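Local structure of UDP-N-Acetylenolpyruvylglucosamine Reductase (Thermus caldophilus, 2GQT) at residues A107-G110 with G111-M115; A80-L83 with L84-V88; R252-Q255 with E256-L260; P205-A209 with G210-D214. The protein uses FAD to reduce, most likely with NADPH, the enolpyruvyl group of UDP-N-acetylenolpyruvylglucosamine to give UDP-N-acetylmuramate for the bacterial cell wall. One frame throughout, in Å; residues are numbered along the deposited sequence.

Interaction 1 of 4, residues A107-G110 with G111-M115. With FAD (flavin-adenine dinucleotide), chain C.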
loop_
_atom_site.group_PDB
_atom_site.type_symbol
_atom_site.label_atom_id
_atom_site.label_comp_id
_atom_site.label_asym_id
_atom_site.label_seq_id
_atom_site.Cartn_x
_atom_site.Cartn_y
_atom_site.Cartn_z
ATOM N N ALA A 107 -0.223 1.893 4.656
ATOM C CA ALA A 107 0.216 2.509 3.417
ATOM C C ALA A 107 0.937 3.827 3.661
ATOM O O ALA A 107 0.647 4.527 4.640
ATOM C CB ALA A 107 -0.998 2.783 2.553
ATOM N N GLN A 108 1.819 4.216 2.741
ATOM C CA GLN A 108 2.088 5.638 2.562
ATOM C C GLN A 108 0.926 6.248 1.779
ATOM O O GLN A 108 0.229 5.558 1.027
ATOM C CB GLN A 108 3.386 5.872 1.801
ATOM C CG GLN A 108 4.630 5.693 2.637
ATOM C CD GLN A 108 5.888 5.978 1.855
ATOM O OE1 GLN A 108 5.851 6.622 0.795
ATOM N NE2 GLN A 108 7.022 5.519 2.385
ATOM N N VAL A 109 0.740 7.553 1.939
ATOM C CA VAL A 109 -0.292 8.268 1.194
ATOM C C VAL A 109 -0.214 7.991 -0.315
ATOM O O VAL A 109 -1.238 7.717 -0.961
ATOM C CB VAL A 109 -0.212 9.787 1.479
ATOM C CG1 VAL A 109 -1.009 10.599 0.456
ATOM C CG2 VAL A 109 -0.709 10.072 2.870
ATOM N N GLY A 110 0.987 8.041 -0.885
ATOM C CA GLY A 110 1.114 7.840 -2.328
ATOM C C GLY A 110 0.668 6.451 -2.763
ATOM O O GLY A 110 0.038 6.286 -3.812
ATOM N N GLY A 111 1.026 5.438 -1.980
ATOM C CA GLY A 111 0.618 4.060 -2.245
ATOM C C GLY A 111 -0.876 3.861 -2.080
ATOM O O GLY A 111 -1.494 3.098 -2.830
ATOM N N ALA A 112 -1.462 4.537 -1.093
ATOM C CA ALA A 112 -2.902 4.478 -0.870
ATOM C C ALA A 112 -3.660 5.121 -2.035
ATOM O O ALA A 112 -4.738 4.658 -2.403
ATOM C CB ALA A 112 -3.269 5.162 0.433
ATOM N N VAL A 113 -3.115 6.194 -2.601
ATOM C CA VAL A 113 -3.704 6.803 -3.798
ATOM C C VAL A 113 -3.553 5.868 -5.004
ATOM O O VAL A 113 -4.535 5.582 -5.703
ATOM C CB VAL A 113 -3.072 8.184 -4.097
ATOM C CG1 VAL A 113 -3.532 8.705 -5.462
ATOM C CG2 VAL A 113 -3.394 9.183 -2.995
ATOM N N LYS A 114 -2.343 5.372 -5.245
ATOM C CA LYS A 114 -2.108 4.502 -6.399
ATOM C C LYS A 114 -3.050 3.295 -6.380
ATOM O O LYS A 114 -3.603 2.915 -7.420
ATOM C CB LYS A 114 -0.652 4.034 -6.451
ATOM C CG LYS A 114 -0.344 3.070 -7.599
ATOM C CD LYS A 114 -0.157 3.790 -8.907
ATOM C CE LYS A 114 0.246 2.846 -10.021
ATOM N NZ LYS A 114 0.303 3.619 -11.306
ATOM N N MET A 115 -3.246 2.711 -5.199
ATOM C CA MET A 115 -4.035 1.491 -5.062
ATOM C C MET A 115 -5.437 1.741 -4.538
ATOM O O MET A 115 -6.103 0.800 -4.101
ATOM C CB MET A 115 -3.305 0.500 -4.144
ATOM C CG MET A 115 -1.928 0.078 -4.655
ATOM S SD MET A 115 -1.917 -0.484 -6.381
ATOM C CE MET A 115 -3.038 -1.884 -6.309
HETATM P PA FAD C . 3.626 -0.117 -1.961
HETATM O O1A FAD C . 3.279 -1.503 -1.609
HETATM O O2A FAD C . 4.958 0.428 -1.615
HETATM O O5B FAD C . 3.404 0.141 -3.510
HETATM C C5B FAD C . 2.179 -0.277 -4.124
HETATM C C4B FAD C . 2.035 0.373 -5.482
HETATM O O4B FAD C . 1.914 1.799 -5.299
HETATM C C3B FAD C . 3.235 0.159 -6.416
HETATM O O3B FAD C . 2.743 0.137 -7.757
HETATM C C2B FAD C . 4.060 1.417 -6.177
HETATM O O2B FAD C . 4.901 1.730 -7.287
HETATM C C1B FAD C . 2.966 2.455 -6.050
HETATM N N9A FAD C . 3.337 3.686 -5.321
HETATM C C8A FAD C . 3.763 3.771 -4.050
HETATM N N7A FAD C . 3.970 5.055 -3.749
HETATM C C5A FAD C . 3.648 5.791 -4.818
HETATM C C6A FAD C . 3.669 7.157 -5.124
HETATM N N6A FAD C . 4.039 8.093 -4.240
HETATM N N1A FAD C . 3.275 7.545 -6.353
HETATM C C2A FAD C . 2.894 6.649 -7.275
HETATM N N3A FAD C . 2.870 5.340 -7.044
HETATM C C4A FAD C . 3.251 4.911 -5.824
HETATM N N1 FAD C . -5.307 -2.495 1.023
HETATM C C2 FAD C . -6.600 -2.021 0.967
HETATM O O2 FAD C . -7.004 -1.475 -0.049
HETATM N N3 FAD C . -7.450 -2.190 2.056
HETATM C C4 FAD C . -7.025 -2.808 3.226
HETATM O O4 FAD C . -7.805 -2.931 4.176
HETATM C C4X FAD C . -5.712 -3.274 3.277
HETATM N N5 FAD C . -5.246 -3.910 4.425
HETATM C C5X FAD C . -3.907 -4.315 4.491
HETATM C C6 FAD C . -3.431 -4.888 5.670
HETATM C C7 FAD C . -2.104 -5.292 5.778
HETATM C C7M FAD C . -1.601 -5.908 7.089
HETATM C C8 FAD C . -1.249 -5.124 4.682
HETATM C C8M FAD C . 0.217 -5.568 4.778
HETATM C C9 FAD C . -1.728 -4.560 3.502
HETATM C C9A FAD C . -3.056 -4.150 3.391
HETATM N N10 FAD C . -3.551 -3.578 2.206
HETATM C C10 FAD C . -4.865 -3.117 2.175
HETATM C "C1'" FAD C . -2.725 -3.471 0.975
HETATM C "C2'" FAD C . -1.855 -2.204 0.960
HETATM O "O2'" FAD C . -1.701 -1.672 2.290
HETATM C "C3'" FAD C . -2.436 -1.107 0.066
HETATM O "O3'" FAD C . -2.500 -1.571 -1.290
HETATM C "C4'" FAD C . -1.623 0.191 0.156
HETATM O "O4'" FAD C . -2.328 1.235 -0.517
HETATM C "C5'" FAD C . -0.220 0.073 -0.434
HETATM O "O5'" FAD C . 0.473 1.275 -0.095
HETATM P P FAD C . 2.056 1.242 0.102
HETATM O O1P FAD C . 2.470 2.628 0.393
HETATM O O2P FAD C . 2.472 0.153 1.012
HETATM O O3P FAD C . 2.488 0.901 -1.407
#
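Ala-107 and Ala-112 meet methyl to methyl, CB to CB at 3.9 Å, at the start of the short helix 109-114, which follows Gln-108 as N-cap and runs beside the FAD. The tight part lies along the backbone. Gln-108 O accepts from Ala-112 N at 2.9 Å, the donor nearly along the C=O axis, and further i to i+4 bonds run from Val-113 N to Val-109 O and from Lys-114 N to Gly-110 O. On the cofactor side two glycines let the ligand come close: a CB on Gly-111 would clash with FAD O1P and one on Gly-110 with FAD N6A, and Gly-110 CA already sits 3.5 Å from N6A. Away from the FAD, Val-109 and Val-113 pack against Val-165 of strand 161-171.

The looser side is that of the long, partly exposed chains. Gln-108 runs extended away from the helix, while Lys-114, its CG opposite the backbone N (chi1 177°), lays that carbon 3.5 Å from FAD O4B; the bend at chi2 turns CD toward the adenine, 3.9 Å from FAD N3A. Met-115 rests CB 3.6 Å from FAD O3'.

From this segment the phosphate receives one backbone bond: Gln-108 N donates to FAD O1P at 2.9 Å (N-H...O angle 148°), next to the first turn of the helix. The partial positive charge of that N-terminal end would be expected to favour the anionic pyrophosphate.

Interaction 2 of 4, residues A80-L83 with L84-V88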
loop_
_atom_site.group_PDB
_atom_site.type_symbol
_atom_site.label_atom_id
_atom_site.label_comp_id
_atom_site.label_asym_id
_atom_site.label_seq_id
_atom_site.Cartn_x
_atom_site.Cartn_y
_atom_site.Cartn_z
ATOM N N ALA A 80 3.168 12.849 0.145
ATOM C CA ALA A 80 2.828 11.475 -0.226
ATOM C C ALA A 80 3.641 10.410 0.500
ATOM O O ALA A 80 3.228 9.251 0.549
ATOM C CB ALA A 80 2.943 11.292 -1.716
ATOM N N GLY A 81 4.801 10.794 1.036
ATOM C CA GLY A 81 5.615 9.880 1.837
ATOM C C GLY A 81 5.150 9.728 3.274
ATOM O O GLY A 81 5.692 8.903 4.007
ATOM N N THR A 82 4.160 10.517 3.677
ATOM C CA THR A 82 3.565 10.420 5.005
ATOM C C THR A 82 2.830 9.089 5.143
ATOM O O THR A 82 2.166 8.650 4.194
ATOM C CB THR A 82 2.570 11.582 5.247
ATOM O OG1 THR A 82 3.208 12.830 4.952
ATOM C CG2 THR A 82 2.048 11.591 6.683
ATOM N N LEU A 83 2.927 8.456 6.311
ATOM C CA LEU A 83 2.200 7.217 6.562
ATOM C C LEU A 83 0.723 7.462 6.818
ATOM O O LEU A 83 0.351 8.278 7.678
ATOM C CB LEU A 83 2.830 6.439 7.715
ATOM C CG LEU A 83 4.134 5.733 7.320
ATOM C CD1 LEU A 83 4.940 5.373 8.565
ATOM C CD2 LEU A 83 3.868 4.511 6.438
ATOM N N LEU A 84 -0.120 6.745 6.075
ATOM C CA LEU A 84 -1.550 6.827 6.265
ATOM C C LEU A 84 -1.972 6.506 7.726
ATOM O O LEU A 84 -2.825 7.199 8.283
ATOM C CB LEU A 84 -2.272 5.954 5.228
ATOM C CG LEU A 84 -3.799 6.057 5.226
ATOM C CD1 LEU A 84 -4.272 7.487 4.949
ATOM C CD2 LEU A 84 -4.352 5.092 4.188
ATOM N N PRO A 85 -1.387 5.468 8.367
ATOM C CA PRO A 85 -1.761 5.250 9.770
ATOM C C PRO A 85 -1.518 6.444 10.696
ATOM O O PRO A 85 -2.270 6.624 11.662
ATOM C CB PRO A 85 -0.903 4.047 10.178
ATOM C CG PRO A 85 -0.653 3.312 8.903
ATOM C CD PRO A 85 -0.510 4.389 7.865
ATOM N N LEU A 86 -0.503 7.254 10.408
ATOM C CA LEU A 86 -0.279 8.476 11.167
ATOM C C LEU A 86 -1.438 9.447 10.955
ATOM O O LEU A 86 -1.991 9.989 11.915
ATOM C CB LEU A 86 1.051 9.123 10.765
ATOM C CG LEU A 86 1.336 10.491 11.390
ATOM C CD1 LEU A 86 1.422 10.416 12.923
ATOM C CD2 LEU A 86 2.606 11.062 10.822
ATOM N N LEU A 87 -1.790 9.680 9.692
ATOM C CA LEU A 87 -2.861 10.613 9.376
ATOM C C LEU A 87 -4.201 10.194 9.965
ATOM O O LEU A 87 -4.946 11.046 10.443
ATOM C CB LEU A 87 -2.967 10.793 7.875
ATOM C CG LEU A 87 -1.735 11.423 7.240
ATOM C CD1 LEU A 87 -1.801 11.226 5.755
ATOM C CD2 LEU A 87 -1.606 12.908 7.576
ATOM N N VAL A 88 -4.508 8.897 9.954
ATOM C CA VAL A 88 -5.748 8.418 10.566
ATOM C C VAL A 88 -5.831 8.864 12.038
ATOM O O VAL A 88 -6.864 9.384 12.491
ATOM C CB VAL A 88 -5.868 6.882 10.438
ATOM C CG1 VAL A 88 -7.002 6.344 11.289
ATOM C CG2 VAL A 88 -6.055 6.473 8.965
#
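With CG2 of Thr-82 anti to its own nitrogen and CG of Leu-87 anti to its carbonyl carbon (chi1 -64°), the threonine methyl and the leucine branch face each other where the loop after strand 77-79 enters helix 84-93. This is a helix N-terminus with Leu-83 as the N-cap residue, so no polar side chain fills that position. Thr-82 and Leu-87 run nearly perpendicular to each other, and CG2 of Thr-82 meets CG of Leu-87 at 3.8 Å, with both leucine methyls also close to that carbon. The polar branch of Thr-82 turns back to the end of strand 77-79, OG1 being hydrogen-bonded to Gly-79 O.

The helix opens on the carbonyl of Leu-83. Leu-87 N donates to Leu-83 O at 3.3 Å, fairly straight (162°) and in the carbonyl plane, whereas the bond from Leu-86 N to the same oxygen is weak and bent (124°). Leu-87 is buried and also touches Val-109 of helix 109-114 and Tyr-72; an alanine here would probably leave the Thr-82 methyl without its partner and open a gap between the two helices. At the exposed edge the contact is thinner, where Pro-85, lacking an N-H, adds a ring carbon to the first turn: its CD lies 3.9 Å from Leu-83 CB.

Interaction 3 of 4, residues R252-Q255 with E256-L260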
loop_
_atom_site.group_PDB
_atom_site.type_symbol
_atom_site.label_atom_id
_atom_site.label_comp_id
_atom_site.label_asym_id
_atom_site.label_seq_id
_atom_site.Cartn_x
_atom_site.Cartn_y
_atom_site.Cartn_z
ATOM N N ARG A 252 0.405 -20.416 -6.615
ATOM C CA ARG A 252 0.029 -21.367 -7.655
ATOM C C ARG A 252 -0.777 -22.537 -7.090
ATOM O O ARG A 252 -1.711 -23.021 -7.728
ATOM C CB ARG A 252 1.261 -21.863 -8.400
ATOM C CG ARG A 252 1.879 -20.824 -9.319
ATOM C CD ARG A 252 2.857 -21.459 -10.300
ATOM N NE ARG A 252 3.896 -22.224 -9.615
ATOM C CZ ARG A 252 5.011 -21.704 -9.108
ATOM N NH1 ARG A 252 5.254 -20.401 -9.199
ATOM N NH2 ARG A 252 5.889 -22.491 -8.507
ATOM N N ARG A 253 -0.429 -22.981 -5.885
ATOM C CA ARG A 253 -1.170 -24.056 -5.241
ATOM C C ARG A 253 -2.618 -23.658 -4.973
ATOM O O ARG A 253 -3.533 -24.454 -5.190
ATOM C CB ARG A 253 -0.474 -24.476 -3.950
ATOM C CG ARG A 253 0.870 -25.169 -4.176
ATOM C CD ARG A 253 0.681 -26.658 -4.354
ATOM N NE ARG A 253 0.426 -27.275 -3.057
ATOM C CZ ARG A 253 -0.476 -28.219 -2.843
ATOM N NH1 ARG A 253 -1.238 -28.647 -3.850
ATOM N NH2 ARG A 253 -0.629 -28.714 -1.619
ATOM N N VAL A 254 -2.831 -22.417 -4.536
ATOM C CA VAL A 254 -4.196 -21.919 -4.339
ATOM C C VAL A 254 -4.932 -21.850 -5.676
ATOM O O VAL A 254 -6.090 -22.245 -5.770
ATOM C CB VAL A 254 -4.242 -20.531 -3.622
ATOM C CG1 VAL A 254 -5.675 -19.982 -3.568
ATOM C CG2 VAL A 254 -3.658 -20.634 -2.224
ATOM N N GLN A 255 -4.243 -21.354 -6.700
ATOM C CA GLN A 255 -4.841 -21.176 -8.015
ATOM C C GLN A 255 -5.155 -22.499 -8.723
ATOM O O GLN A 255 -6.006 -22.540 -9.615
ATOM C CB GLN A 255 -3.958 -20.272 -8.868
ATOM C CG GLN A 255 -3.934 -18.829 -8.362
ATOM C CD GLN A 255 -2.990 -17.938 -9.144
ATOM O OE1 GLN A 255 -1.951 -18.383 -9.620
ATOM N NE2 GLN A 255 -3.351 -16.657 -9.263
ATOM N N GLU A 256 -4.481 -23.584 -8.334
ATOM C CA GLU A 256 -4.855 -24.928 -8.814
ATOM C C GLU A 256 -6.274 -25.274 -8.336
ATOM O O GLU A 256 -7.014 -25.969 -9.039
ATOM C CB GLU A 256 -3.825 -25.993 -8.381
ATOM C CG GLU A 256 -4.065 -27.391 -8.960
ATOM C CD GLU A 256 -2.917 -28.349 -8.705
ATOM O OE1 GLU A 256 -1.801 -28.111 -9.228
ATOM O OE2 GLU A 256 -3.139 -29.355 -7.999
ATOM N N GLU A 257 -6.668 -24.760 -7.173
ATOM C CA GLU A 257 -7.963 -25.075 -6.549
ATOM C C GLU A 257 -9.077 -24.063 -6.764
ATOM O O GLU A 257 -10.259 -24.432 -6.755
ATOM C CB GLU A 257 -7.794 -25.230 -5.038
ATOM C CG GLU A 257 -6.832 -26.322 -4.623
ATOM C CD GLU A 257 -7.185 -27.665 -5.243
ATOM O OE1 GLU A 257 -8.320 -28.136 -5.048
ATOM O OE2 GLU A 257 -6.317 -28.242 -5.915
ATOM N N LEU A 258 -8.699 -22.793 -6.916
ATOM C CA LEU A 258 -9.647 -21.678 -6.974
ATOM C C LEU A 258 -9.197 -20.669 -8.030
ATOM O O LEU A 258 -8.038 -20.274 -8.041
ATOM C CB LEU A 258 -9.748 -20.987 -5.607
ATOM C CG LEU A 258 -10.388 -21.756 -4.444
ATOM C CD1 LEU A 258 -9.926 -21.208 -3.106
ATOM C CD2 LEU A 258 -11.914 -21.743 -4.564
ATOM N N PRO A 259 -10.108 -20.273 -8.946
ATOM C CA PRO A 259 -9.750 -19.257 -9.939
ATOM C C PRO A 259 -9.620 -17.847 -9.330
ATOM O O PRO A 259 -10.440 -16.960 -9.598
ATOM C CB PRO A 259 -10.911 -19.325 -10.935
ATOM C CG PRO A 259 -12.064 -19.768 -10.121
ATOM C CD PRO A 259 -11.500 -20.736 -9.116
ATOM N N LEU A 260 -8.588 -17.650 -8.512
ATOM C CA LEU A 260 -8.347 -16.363 -7.859
ATOM C C LEU A 260 -7.197 -15.609 -8.519
ATOM O O LEU A 260 -6.205 -16.216 -8.930
ATOM C CB LEU A 260 -8.044 -16.574 -6.373
ATOM C CG LEU A 260 -9.149 -17.146 -5.474
ATOM C CD1 LEU A 260 -8.616 -17.439 -4.084
ATOM C CD2 LEU A 260 -10.339 -16.203 -5.399
#
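Gln-255 reaches across the end of helix 244-257 to the main chain of Leu-260, and this is the side-chain hydrogen bond of the contact. Its chain is extended beyond CG (chi2 176°), which carries NE2 to 2.9 Å from Leu-260 O; the N-H...O angle is 149°, and the oxygen lies 20° out of the amide plane. The amide thus ties the segment after the helix back to its last turn.

Among the backbone bonds, Val-254 O accepts twice. Leu-258 N comes to it in the carbonyl plane, whereas Glu-257 N, also at 2.9 Å, sits well above that plane. The shared oxygen lies in the last turn of helix 244-257, which is weakly bonded at Glu-256 and Glu-257. Beyond it, Pro-259 centres an inverse gamma turn, in which Leu-260 N donates to Leu-258 O at 2.7 Å. A CA-H...O contact from Gln-255 CA to Leu-258 O (3.3 Å) also links helix to turn.

The apolar contact runs from Val-254 CG1 to Leu-260 CD1 at 3.9 Å, the two side chains crossing obliquely. On the exposed side charges are near without pairing: Arg-253 NH1 lies 4.6 Å from Glu-256 OE2.

The buried Val-254, Leu-258 and Leu-260 all lean on Ile-213 of helix 209-215, and Phe-201 meets both Val-254 and Leu-260, so this helix end is packed against that shorter helix.

Interaction 4 of 4, residues P205-A209 with G210-D214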
loop_
_atom_site.group_PDB
_atom_site.type_symbol
_atom_site.label_atom_id
_atom_site.label_comp_id
_atom_site.label_asym_id
_atom_site.label_seq_id
_atom_site.Cartn_x
_atom_site.Cartn_y
_atom_site.Cartn_z
ATOM N N PRO A 205 -16.580 -11.965 -8.191
ATOM C CA PRO A 205 -17.905 -11.350 -8.025
ATOM C C PRO A 205 -18.843 -12.191 -7.156
ATOM O O PRO A 205 -19.131 -13.346 -7.483
ATOM C CB PRO A 205 -18.438 -11.248 -9.464
ATOM C CG PRO A 205 -17.533 -12.120 -10.300
ATOM C CD PRO A 205 -16.208 -12.082 -9.614
ATOM N N GLY A 206 -19.282 -11.613 -6.039
ATOM C CA GLY A 206 -20.231 -12.267 -5.140
ATOM C C GLY A 206 -19.631 -13.401 -4.332
ATOM O O GLY A 206 -20.354 -14.261 -3.821
ATOM N N GLN A 207 -18.303 -13.402 -4.220
ATOM C CA GLN A 207 -17.567 -14.432 -3.490
ATOM C C GLN A 207 -16.528 -13.794 -2.570
ATOM O O GLN A 207 -16.219 -12.607 -2.702
ATOM C CB GLN A 207 -16.890 -15.400 -4.471
ATOM C CG GLN A 207 -17.858 -16.252 -5.305
ATOM C CD GLN A 207 -17.208 -16.861 -6.545
ATOM O OE1 GLN A 207 -16.098 -17.395 -6.486
ATOM N NE2 GLN A 207 -17.905 -16.788 -7.674
ATOM N N SER A 208 -15.995 -14.584 -1.638
ATOM C CA SER A 208 -14.943 -14.127 -0.724
ATOM C C SER A 208 -13.724 -15.035 -0.801
ATOM O O SER A 208 -13.828 -16.231 -0.541
ATOM C CB SER A 208 -15.456 -14.086 0.717
ATOM O OG SER A 208 -14.384 -14.029 1.646
ATOM N N ALA A 209 -12.573 -14.456 -1.147
ATOM C CA ALA A 209 -11.317 -15.209 -1.248
ATOM C C ALA A 209 -10.956 -15.940 0.051
ATOM O O ALA A 209 -10.676 -17.137 0.024
ATOM C CB ALA A 209 -10.178 -14.297 -1.692
ATOM N N GLY A 210 -10.984 -15.228 1.174
ATOM C CA GLY A 210 -10.656 -15.816 2.471
ATOM C C GLY A 210 -11.546 -16.989 2.834
ATOM O O GLY A 210 -11.060 -18.045 3.245
ATOM N N ARG A 211 -12.854 -16.802 2.666
ATOM C CA ARG A 211 -13.834 -17.849 2.951
ATOM C C ARG A 211 -13.678 -19.036 1.999
ATOM O O ARG A 211 -13.727 -20.190 2.439
ATOM C CB ARG A 211 -15.261 -17.291 2.905
ATOM C CG ARG A 211 -16.251 -18.049 3.774
ATOM C CD ARG A 211 -17.570 -17.300 3.930
ATOM N NE ARG A 211 -17.368 -15.918 4.355
ATOM C CZ ARG A 211 -17.756 -14.849 3.663
ATOM N NH1 ARG A 211 -18.397 -14.983 2.507
ATOM N NH2 ARG A 211 -17.515 -13.637 4.136
ATOM N N LEU A 212 -13.471 -18.759 0.708
ATOM C CA LEU A 212 -13.258 -19.820 -0.285
ATOM C C LEU A 212 -12.024 -20.652 0.055
ATOM O O LEU A 212 -12.073 -21.878 0.036
ATOM C CB LEU A 212 -13.130 -19.265 -1.712
ATOM C CG LEU A 212 -14.396 -18.812 -2.453
ATOM C CD1 LEU A 212 -14.010 -18.033 -3.707
ATOM C CD2 LEU A 212 -15.320 -19.979 -2.814
ATOM N N ILE A 213 -10.926 -19.972 0.376
ATOM C CA ILE A 213 -9.676 -20.645 0.713
ATOM C C ILE A 213 -9.856 -21.487 1.981
ATOM O O ILE A 213 -9.422 -22.639 2.022
ATOM C CB ILE A 213 -8.515 -19.630 0.826
ATOM C CG1 ILE A 213 -8.192 -19.050 -0.561
ATOM C CG2 ILE A 213 -7.268 -20.276 1.435
ATOM C CD1 ILE A 213 -7.356 -17.759 -0.539
ATOM N N ASP A 214 -10.518 -20.914 2.985
ATOM C CA ASP A 214 -10.874 -21.625 4.222
ATOM C C ASP A 214 -11.679 -22.902 3.952
ATOM O O ASP A 214 -11.295 -23.978 4.420
ATOM C CB ASP A 214 -11.641 -20.698 5.181
ATOM C CG ASP A 214 -11.696 -21.225 6.623
ATOM O OD1 ASP A 214 -12.384 -20.585 7.447
ATOM O OD2 ASP A 214 -11.056 -22.250 6.941
#
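The guanidinium of Arg-211 folds back over Ser-208, so that Ser-208 CB lies against one of its faces, 3.4 Å from the plane and displaced to its edge side rather than over the centre, with NH1 the nearest atom at 3.6 Å. A bend at chi3 (-51°) turns the arginine chain back toward the serine. The hydroxyl of Ser-208 meets the arginine at its backbone: OG, placed anti to the serine nitrogen (chi1 163°), accepts from Arg-211 N at 3.3 Å, a long, weak bond but a straight one (168°). One short side chain thus offers its carbon to the flat group and its oxygen to the main chain.

This is an N-cap: Ser-208 precedes helix 209-215, and its OG takes up the N-H of Arg-211, which lies within the first turn. The regular bonds begin with Leu-212 N to Ser-208 O at 2.8 Å and continue with Ile-213 N to Ala-209 O. Ala-209 N is held in turn by Asn-203 OD1.

Leu-212 and Gln-207 approach at a slant, CD1 of the leucine reaching 3.5 Å from OE1 of the glutamine. Nearer the backbone the packing is tight, Leu-212 CG lying 3.3 Å from Ser-208 O. Cut back to an alanine, this position is likely to leave OE1 of Gln-207 without its apolar neighbour, the glutamine being freer to turn. Ile-213 comes alongside the next carbonyl, its CG1 3.2 Å from Ala-209 O.

The four contacts form two touching pairs. Interactions 1 and 2, centres 9 Å apart, meet through probable hydrogen bonds from Leu-84 N to Ala-107 O (2.8 Å) and from Val-109 N to Thr-82 O (2.9 Å). Interaction 1 touches the FAD itself, while Leu-84 of interaction 2 stays about 6 Å from it, side chain to cofactor. Interactions 3 and 4, centres 12 Å apart, join through apolar packing, with Leu-258 CD1 3.8 Å from Ile-213 CG1. About 15 Å separates the nearest atoms of interaction 1 from either of these. The side chains of Ala-209 and Leu-260 lie about 7 and 10 Å from that of Cys-199, the probable proton donor.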